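PDB 6VH5: prephenate dehydratase:Amino acid-binding ACT from Brucella abortus, which probably catalyses the conversion of prephenate to 3-phenylpyruvate, with loss of water and carbon dioxide, in L-phenylalanine biosynthesis, and binds phenylalanine at its ACT domain. Local coordinates for residues A[27-32]-A[39-44]; A[33-38]-A[149-154]; A[54-59]-A[72-77]. One frame throughout, in Å; residues are numbered along the deposited sequence.

Overall arrangement
All three interactions lie in the prephenate dehydratase region. Interaction 1 joins strand 26-30 to helix 36-44. Interaction 3 follows it along the chain and sets helix 56-64 against strand 70-77, the neighbour of strand 26-30 in the same mixed sheet, its centre about 10 Å from that of interaction 1. Interaction 2 takes the start of helix 36-44 across to helix 150-160, about 10 Å from interaction 1 and 13 Å from interaction 3, centre to centre. Along the chain, 33-38 falls between the segments of interaction 1, and 149-154 comes last, beyond interaction 3. Interactions 1 and 3 lie in one lobe, while interaction 2 connects it with the other, consistent with a two-lobed catalytic region.

Interaction 1. Residues A[27-32]-A[39-44]; sequences ISFQGE and TACRNM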
loop_
_atom_site.group_PDB
_atom_site.type_symbol
_atom_site.label_atom_id
_atom_site.label_comp_id
_atom_site.label_asym_id
_atom_site.label_seq_id
_atom_site.Cartn_x
_atom_site.Cartn_y
_atom_site.Cartn_z
ATOM N N ILE A 27 10.855 12.206 -17.310
ATOM C CA ILE A 27 10.725 11.214 -16.255
ATOM C C ILE A 27 9.323 11.315 -15.675
ATOM O O ILE A 27 8.943 12.358 -15.124
ATOM C CB ILE A 27 11.794 11.380 -15.162
ATOM C CG1 ILE A 27 11.464 10.472 -13.970
ATOM C CG2 ILE A 27 11.971 12.839 -14.780
ATOM C CD1 ILE A 27 12.651 10.184 -13.067
ATOM N N SER A 28 8.547 10.243 -15.811
ATOM C CA SER A 28 7.168 10.273 -15.345
ATOM C C SER A 28 7.084 10.104 -13.832
ATOM O O SER A 28 7.892 9.406 -13.211
ATOM C CB SER A 28 6.352 9.184 -16.035
ATOM O OG SER A 28 6.911 7.907 -15.801
ATOM N N PHE A 29 6.080 10.749 -13.240
ATOM C CA PHE A 29 5.760 10.540 -11.835
ATOM C C PHE A 29 4.252 10.647 -11.664
ATOM O O PHE A 29 3.562 11.292 -12.461
ATOM C CB PHE A 29 6.473 11.558 -10.935
ATOM C CG PHE A 29 5.941 12.970 -11.071
ATOM C CD1 PHE A 29 4.976 13.454 -10.196
ATOM C CD2 PHE A 29 6.401 13.810 -12.077
ATOM C CE1 PHE A 29 4.479 14.753 -10.324
ATOM C CE2 PHE A 29 5.912 15.105 -12.206
ATOM C CZ PHE A 29 4.951 15.579 -11.327
ATOM N N GLN A 30 3.747 10.045 -10.589
ATOM C CA GLN A 30 2.332 10.126 -10.259
ATOM C C GLN A 30 2.099 11.349 -9.381
ATOM O O GLN A 30 2.740 11.496 -8.334
ATOM C CB GLN A 30 1.863 8.855 -9.545
ATOM C CG GLN A 30 0.366 8.796 -9.211
ATOM C CD GLN A 30 -0.020 9.637 -7.979
ATOM O OE1 GLN A 30 0.718 9.702 -6.996
ATOM N NE2 GLN A 30 -1.180 10.292 -8.048
ATOM N N GLY A 31 1.169 12.218 -9.807
ATOM C CA GLY A 31 0.703 13.366 -9.064
ATOM C C GLY A 31 0.686 14.627 -9.912
ATOM O O GLY A 31 0.803 14.593 -11.143
ATOM N N GLU A 32 0.492 15.757 -9.242
ATOM C CA GLU A 32 0.528 17.071 -9.862
ATOM C C GLU A 32 1.919 17.666 -9.696
ATOM O O GLU A 32 2.681 17.283 -8.804
ATOM C CB GLU A 32 -0.498 17.997 -9.217
ATOM C CG GLU A 32 -1.888 17.428 -9.143
ATOM C CD GLU A 32 -2.905 18.476 -8.768
ATOM O OE1 GLU A 32 -2.572 19.680 -8.847
ATOM O OE2 GLU A 32 -4.029 18.094 -8.378
ATOM N N THR A 39 9.587 16.335 -6.530
ATOM C CA THR A 39 10.802 16.705 -5.807
ATOM C C THR A 39 11.890 15.649 -5.981
ATOM O O THR A 39 13.055 15.980 -6.236
ATOM C CB THR A 39 10.481 16.888 -4.321
ATOM O OG1 THR A 39 9.452 17.875 -4.171
ATOM C CG2 THR A 39 11.726 17.303 -3.523
ATOM N N ALA A 40 11.522 14.374 -5.888
ATOM C CA ALA A 40 12.506 13.315 -6.088
ATOM C C ALA A 40 13.094 13.360 -7.500
ATOM O O ALA A 40 14.317 13.280 -7.672
ATOM C CB ALA A 40 11.873 11.956 -5.791
ATOM N N CYS A 41 12.246 13.537 -8.521
ATOM C CA CYS A 41 12.747 13.614 -9.896
ATOM C C CYS A 41 13.773 14.734 -10.039
ATOM O O CYS A 41 14.836 14.548 -10.645
ATOM C CB CYS A 41 11.594 13.844 -10.880
ATOM S SG CYS A 41 10.310 12.574 -11.002
ATOM N N ARG A 42 13.468 15.911 -9.477
ATOM C CA ARG A 42 14.354 17.057 -9.640
ATOM C C ARG A 42 15.631 16.907 -8.827
ATOM O O ARG A 42 16.698 17.351 -9.271
ATOM C CB ARG A 42 13.629 18.348 -9.250
ATOM C CG ARG A 42 12.531 18.779 -10.208
ATOM C CD ARG A 42 11.698 19.872 -9.572
ATOM N NE ARG A 42 10.491 20.166 -10.331
ATOM C CZ ARG A 42 10.333 21.244 -11.093
ATOM N NH1 ARG A 42 11.302 22.151 -11.178
ATOM N NH2 ARG A 42 9.197 21.425 -11.751
ATOM N N ASN A 43 15.549 16.287 -7.647
ATOM C CA ASN A 43 16.749 16.121 -6.835
ATOM C C ASN A 43 17.696 15.115 -7.468
ATOM O O ASN A 43 18.910 15.348 -7.534
ATOM C CB ASN A 43 16.390 15.658 -5.423
ATOM C CG ASN A 43 15.620 16.701 -4.640
ATOM O OD1 ASN A 43 15.396 17.824 -5.113
ATOM N ND2 ASN A 43 15.237 16.345 -3.418
ATOM N N MET A 44 17.158 14.001 -7.958
ATOM C CA MET A 44 18.002 12.916 -8.442
ATOM C C MET A 44 18.395 13.086 -9.899
ATOM O O MET A 44 19.530 12.766 -10.270
ATOM C CB MET A 44 17.292 11.576 -8.258
ATOM C CG MET A 44 18.202 10.395 -8.493
ATOM S SD MET A 44 17.443 8.839 -8.009
ATOM C CE MET A 44 18.786 7.710 -8.380
#
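Cys41 carries the helix side of this contact, its thiol meeting Ile27 and Phe29 of the strand. Against the isoleucine the sulfur is in snug van der Waals packing: Cys41 SG lies 3.8 Å from Ile27 CG1 and 3.9 Å from Ile27 CD1, alongside the longer branch, while the short branch turns to the helix side chain's root, with Ile27 CG2 4.0 Å from Cys41 CB. The branches part in this way because CG1 stands opposite the backbone N (chi1 170°). Toward Phe29, Cys41 SG comes closest at Phe29 CB, 4.0 Å away. The ring itself stands further off, its centroid 5.2 Å from Cys41 SG and the sulfur 54° off the ring normal, an oblique sulfur-aromatic approach. Here the small, weakly polar cysteine suits a layer where helix and strand run close.

The two segments are the first strand and helix of a beta-alpha-beta unit completed by strand 49-53, and Cys41 also touches Pro50 of that strand and Met72 of strand 70-77. Ile27 and Phe29 face the helix, as alternate strand residues should, whereas Ser28 points away and bonds through OG to Ala59 O.

The outer side of helix 36-44 is polar by contrast. Exposed Arg42 and Asn43 lie off the contact, and Asn43 ND2 is hydrogen-bonded to Tyr101 OH.

Interaction 2. Residues A[33-38]-A[149-154]; sequences AGANSD and DTAGAA
Ala151 presents its methyl to the bend at 33-35, and nearly the whole contact turns on that one carbon. Ala151 CB lies 3.3 Å from Ala33 O and 3.8 Å from Gly34 C, with Ala35 CB more distant at 4.5 Å from Ala151 CB. A side chain as short as alanine lets the first turn of helix 150-160 come right up to the backbone. Gly34 suits the bend because at its positive phi (93°) a CB would press on the carbonyl O of Ala33.

The bend is held by Asp38, in the first turn of helix 36-44. Asp38 CB rests against the Phe29 ring, 3.8 Å from Phe29 CZ. Beyond it CG is swung opposite the backbone N (chi1 -173°), which carries the carboxylate back toward the bend. There Asp38 OD2 accepts Gly34 N at 3.0 Å through its anti lone pair, in an almost straight bond (172°). The other oxygen, Asp38 OD1, forms a salt bridge with Arg42 NE, so both ends of the carboxylate are occupied and its rotation should be fixed.

Across the contact Asp149 is the N-cap of helix 150-160. Asp149 OD1 accepts Gly152 N at 3.2 Å from the anti side, somewhat out of the carboxylate plane, while the backbone at Ala35 provides the N-cap position of helix 36-44. Two helix N-termini from different lobes thus meet, as in the two-lobed periplasmic-binding-protein-like fold of prephenate dehydratases, where the active site probably lies in the cleft between them.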
loop_
_atom_site.group_PDB
_atom_site.type_symbol
_atom_site.label_atom_id
_atom_site.label_comp_id
_atom_site.label_asym_id
_atom_site.label_seq_id
_atom_site.Cartn_x
_atom_site.Cartn_y
_atom_site.Cartn_z
ATOM N N ALA A 33 2.222 18.653 -10.531
ATOM C CA ALA A 33 3.475 19.385 -10.394
ATOM C C ALA A 33 3.621 19.943 -8.975
ATOM O O ALA A 33 2.655 20.405 -8.364
ATOM C CB ALA A 33 3.522 20.525 -11.420
ATOM N N GLY A 34 4.834 19.866 -8.436
ATOM C CA GLY A 34 5.076 20.328 -7.086
ATOM C C GLY A 34 4.965 19.261 -6.021
ATOM O O GLY A 34 5.176 19.563 -4.843
ATOM N N ALA A 35 4.631 18.029 -6.397
ATOM C CA ALA A 35 4.467 16.950 -5.439
ATOM C C ALA A 35 5.822 16.487 -4.906
ATOM O O ALA A 35 6.886 16.943 -5.336
ATOM C CB ALA A 35 3.730 15.775 -6.083
ATOM N N ASN A 36 5.768 15.582 -3.926
ATOM C CA ASN A 36 6.992 14.966 -3.427
ATOM C C ASN A 36 7.646 14.090 -4.498
ATOM O O ASN A 36 8.881 14.013 -4.572
ATOM C CB ASN A 36 6.700 14.156 -2.158
ATOM C CG ASN A 36 6.460 15.034 -0.936
ATOM O OD1 ASN A 36 7.191 15.997 -0.691
ATOM N ND2 ASN A 36 5.447 14.687 -0.149
ATOM N N SER A 37 6.840 13.404 -5.320
ATOM C CA SER A 37 7.394 12.623 -6.432
ATOM C C SER A 37 8.164 13.512 -7.402
ATOM O O SER A 37 9.238 13.135 -7.885
ATOM C CB SER A 37 6.282 11.887 -7.183
ATOM O OG SER A 37 5.769 10.799 -6.439
ATOM N N ASP A 38 7.618 14.695 -7.697
ATOM C CA ASP A 38 8.314 15.685 -8.516
ATOM C C ASP A 38 9.614 16.130 -7.850
ATOM O O ASP A 38 10.645 16.279 -8.518
ATOM C CB ASP A 38 7.371 16.870 -8.765
ATOM C CG ASP A 38 7.922 17.903 -9.748
ATOM O OD1 ASP A 38 9.016 17.721 -10.318
ATOM O OD2 ASP A 38 7.243 18.931 -9.932
ATOM N N ASP A 149 -5.424 16.572 -3.665
ATOM C CA ASP A 149 -3.987 16.368 -3.803
ATOM C C ASP A 149 -3.276 17.471 -3.035
ATOM O O ASP A 149 -3.762 18.599 -2.964
ATOM C CB ASP A 149 -3.579 16.365 -5.294
ATOM C CG ASP A 149 -2.087 16.127 -5.519
ATOM O OD1 ASP A 149 -1.280 16.982 -5.095
ATOM O OD2 ASP A 149 -1.721 15.100 -6.149
ATOM N N THR A 150 -2.139 17.133 -2.431
ATOM C CA THR A 150 -1.420 18.105 -1.614
ATOM C C THR A 150 -0.888 19.264 -2.457
ATOM O O THR A 150 -1.147 20.435 -2.158
ATOM C CB THR A 150 -0.298 17.402 -0.859
ATOM O OG1 THR A 150 -0.871 16.616 0.196
ATOM C CG2 THR A 150 0.627 18.409 -0.259
ATOM N N ALA A 151 -0.137 18.961 -3.518
ATOM C CA ALA A 151 0.317 20.014 -4.423
ATOM C C ALA A 151 -0.857 20.767 -5.035
ATOM O O ALA A 151 -0.750 21.971 -5.308
ATOM C CB ALA A 151 1.193 19.418 -5.529
ATOM N N GLY A 152 -1.983 20.078 -5.258
ATOM C CA GLY A 152 -3.169 20.751 -5.748
ATOM C C GLY A 152 -3.684 21.810 -4.794
ATOM O O GLY A 152 -4.171 22.854 -5.227
ATOM N N ALA A 153 -3.548 21.573 -3.490
ATOM C CA ALA A 153 -3.964 22.563 -2.504
ATOM C C ALA A 153 -3.177 23.854 -2.660
ATOM O O ALA A 153 -3.740 24.950 -2.547
ATOM C CB ALA A 153 -3.799 21.997 -1.094
ATOM N N ALA A 154 -1.873 23.750 -2.936
ATOM C CA ALA A 154 -1.099 24.952 -3.224
ATOM C C ALA A 154 -1.584 25.624 -4.505
ATOM O O ALA A 154 -1.743 26.851 -4.548
ATOM C CB ALA A 154 0.387 24.620 -3.319
#

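Interaction 3. Residues A[54-59]-A[72-77]; sequences PTFEDA and MIPIEN
Phe56 and Pro74 form the apolar heart of this contact. The outer end of the phenyl ring leans obliquely across the proline: Phe56 CE1 lies 3.7 Å from Pro74 CG and 3.8 Å from Pro74 CD. Phe56 is long enough to bridge from the start of the helix to the strand, and its CG is anti to the carbonyl carbon and beside the backbone N (chi1 -65°), which brings the CE1 side of the ring to Pro74. The second apolar pair is smaller: Ile73 CD1 meets Ala59 CB at 3.9 Å. The small alanine lets the helix backbone come close to the tip of the isoleucine.

These side chains pack helix 56-64 on the sheet. The helix is the crossover of a beta-alpha-beta unit that runs from strand 49-53, past strand 26-30, to the parallel strand 70-77. Further on, Ile75 and Glu76 both face Arg195, a classic beta bulge, and Asn77 ND2 bonds to the OG1 of Thr194, a residue predicted to be essential for dehydratase activity; Pro74 packs against the same threonine.

No hydrogen bond joins the two segments; the polar bonds lie within 54-59, at the helix start. Thr55 OG1, at the N-cap, accepts Asp58 N at 3.1 Å with a fairly straight bond (164°), and also gives a weak bond to Asp58 OD2. A threonine hydroxyl is well suited to this capping role. Thr55 also packs on Ile127 and Glu57 on His128, both of the second subunit.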
loop_
_atom_site.group_PDB
_atom_site.type_symbol
_atom_site.label_atom_id
_atom_site.label_comp_id
_atom_site.label_asym_id
_atom_site.label_seq_id
_atom_site.Cartn_x
_atom_site.Cartn_y
_atom_site.Cartn_z
ATOM N N PRO A 54 -1.643 11.081 -13.812
ATOM C CA PRO A 54 -2.637 11.029 -12.729
ATOM C C PRO A 54 -2.522 9.791 -11.854
ATOM O O PRO A 54 -2.833 9.873 -10.660
ATOM C CB PRO A 54 -3.981 11.103 -13.471
ATOM C CG PRO A 54 -3.683 10.726 -14.884
ATOM C CD PRO A 54 -2.260 11.127 -15.150
ATOM N N THR A 55 -2.074 8.659 -12.390
ATOM C CA THR A 55 -1.955 7.428 -11.621
ATOM C C THR A 55 -0.586 6.790 -11.830
ATOM O O THR A 55 0.141 7.127 -12.772
ATOM C CB THR A 55 -3.038 6.402 -11.991
ATOM O OG1 THR A 55 -2.803 5.914 -13.318
ATOM C CG2 THR A 55 -4.419 6.997 -11.878
ATOM N N PHE A 56 -0.246 5.867 -10.913
ATOM C CA PHE A 56 0.985 5.090 -11.037
ATOM C C PHE A 56 1.014 4.334 -12.355
ATOM O O PHE A 56 2.037 4.300 -13.049
ATOM C CB PHE A 56 1.106 4.076 -9.893
ATOM C CG PHE A 56 1.243 4.682 -8.529
ATOM C CD1 PHE A 56 2.275 5.553 -8.237
ATOM C CD2 PHE A 56 0.366 4.327 -7.519
ATOM C CE1 PHE A 56 2.399 6.095 -6.985
ATOM C CE2 PHE A 56 0.493 4.855 -6.260
ATOM C CZ PHE A 56 1.507 5.744 -5.992
ATOM N N GLU A 57 -0.104 3.689 -12.693
ATOM C CA GLU A 57 -0.205 2.943 -13.941
ATOM C C GLU A 57 0.112 3.832 -15.136
ATOM O O GLU A 57 0.885 3.440 -16.017
ATOM C CB GLU A 57 -1.600 2.320 -14.052
ATOM C CG GLU A 57 -1.856 1.225 -13.016
ATOM C CD GLU A 57 -2.212 1.748 -11.613
ATOM O OE1 GLU A 57 -2.412 0.902 -10.709
ATOM O OE2 GLU A 57 -2.258 2.989 -11.402
ATOM N N ASP A 58 -0.426 5.057 -15.150
ATOM C CA ASP A 58 -0.102 5.995 -16.222
ATOM C C ASP A 58 1.381 6.341 -16.215
ATOM O O ASP A 58 1.991 6.518 -17.279
ATOM C CB ASP A 58 -0.939 7.267 -16.086
ATOM C CG ASP A 58 -2.403 7.050 -16.428
ATOM O OD1 ASP A 58 -2.701 6.248 -17.349
ATOM O OD2 ASP A 58 -3.251 7.690 -15.763
ATOM N N ALA A 59 1.973 6.466 -15.023
ATOM C CA ALA A 59 3.413 6.682 -14.941
ATOM C C ALA A 59 4.187 5.484 -15.489
ATOM O O ALA A 59 5.261 5.658 -16.075
ATOM C CB ALA A 59 3.824 6.983 -13.497
ATOM N N MET A 72 9.558 7.563 -11.781
ATOM C CA MET A 72 9.911 7.711 -10.371
ATOM C C MET A 72 8.710 7.285 -9.534
ATOM O O MET A 72 7.724 8.025 -9.434
ATOM C CB MET A 72 10.330 9.149 -10.069
ATOM C CG MET A 72 10.738 9.399 -8.622
ATOM S SD MET A 72 12.382 8.802 -8.134
ATOM C CE MET A 72 13.445 9.989 -8.949
ATOM N N ILE A 73 8.808 6.116 -8.906
ATOM C CA ILE A 73 7.678 5.453 -8.266
ATOM C C ILE A 73 7.972 5.269 -6.783
ATOM O O ILE A 73 8.997 4.688 -6.425
ATOM C CB ILE A 73 7.366 4.092 -8.907
ATOM C CG1 ILE A 73 7.122 4.248 -10.415
ATOM C CG2 ILE A 73 6.206 3.426 -8.166
ATOM C CD1 ILE A 73 6.014 5.210 -10.766
ATOM N N PRO A 74 7.111 5.749 -5.887
ATOM C CA PRO A 74 7.289 5.464 -4.459
ATOM C C PRO A 74 6.832 4.055 -4.118
ATOM O O PRO A 74 5.807 3.578 -4.612
ATOM C CB PRO A 74 6.396 6.512 -3.780
ATOM C CG PRO A 74 5.334 6.802 -4.788
ATOM C CD PRO A 74 6.006 6.695 -6.135
ATOM N N ILE A 75 7.615 3.375 -3.279
ATOM C CA ILE A 75 7.252 2.026 -2.856
ATOM C C ILE A 75 7.269 1.844 -1.350
ATOM O O ILE A 75 6.649 0.890 -0.846
ATOM C CB ILE A 75 8.146 0.971 -3.538
ATOM C CG1 ILE A 75 9.606 1.144 -3.132
ATOM C CG2 ILE A 75 8.000 1.072 -5.070
ATOM C CD1 ILE A 75 10.442 -0.084 -3.438
ATOM N N GLU A 76 7.936 2.703 -0.586
ATOM C CA GLU A 76 7.910 2.630 0.869
ATOM C C GLU A 76 7.728 4.030 1.436
ATOM O O GLU A 76 8.329 4.989 0.942
ATOM C CB GLU A 76 9.192 2.017 1.436
ATOM C CG GLU A 76 9.391 0.568 1.073
ATOM C CD GLU A 76 10.789 0.086 1.380
ATOM O OE1 GLU A 76 11.470 0.738 2.191
ATOM O OE2 GLU A 76 11.221 -0.912 0.769
ATOM N N ASN A 77 6.870 4.145 2.449
ATOM C CA ASN A 77 6.718 5.379 3.214
ATOM C C ASN A 77 6.574 5.058 4.692
ATOM O O ASN A 77 5.758 4.211 5.065
ATOM C CB ASN A 77 5.507 6.189 2.758
ATOM C CG ASN A 77 5.247 7.364 3.673
ATOM O OD1 ASN A 77 4.376 7.310 4.548
ATOM N ND2 ASN A 77 6.025 8.422 3.499
#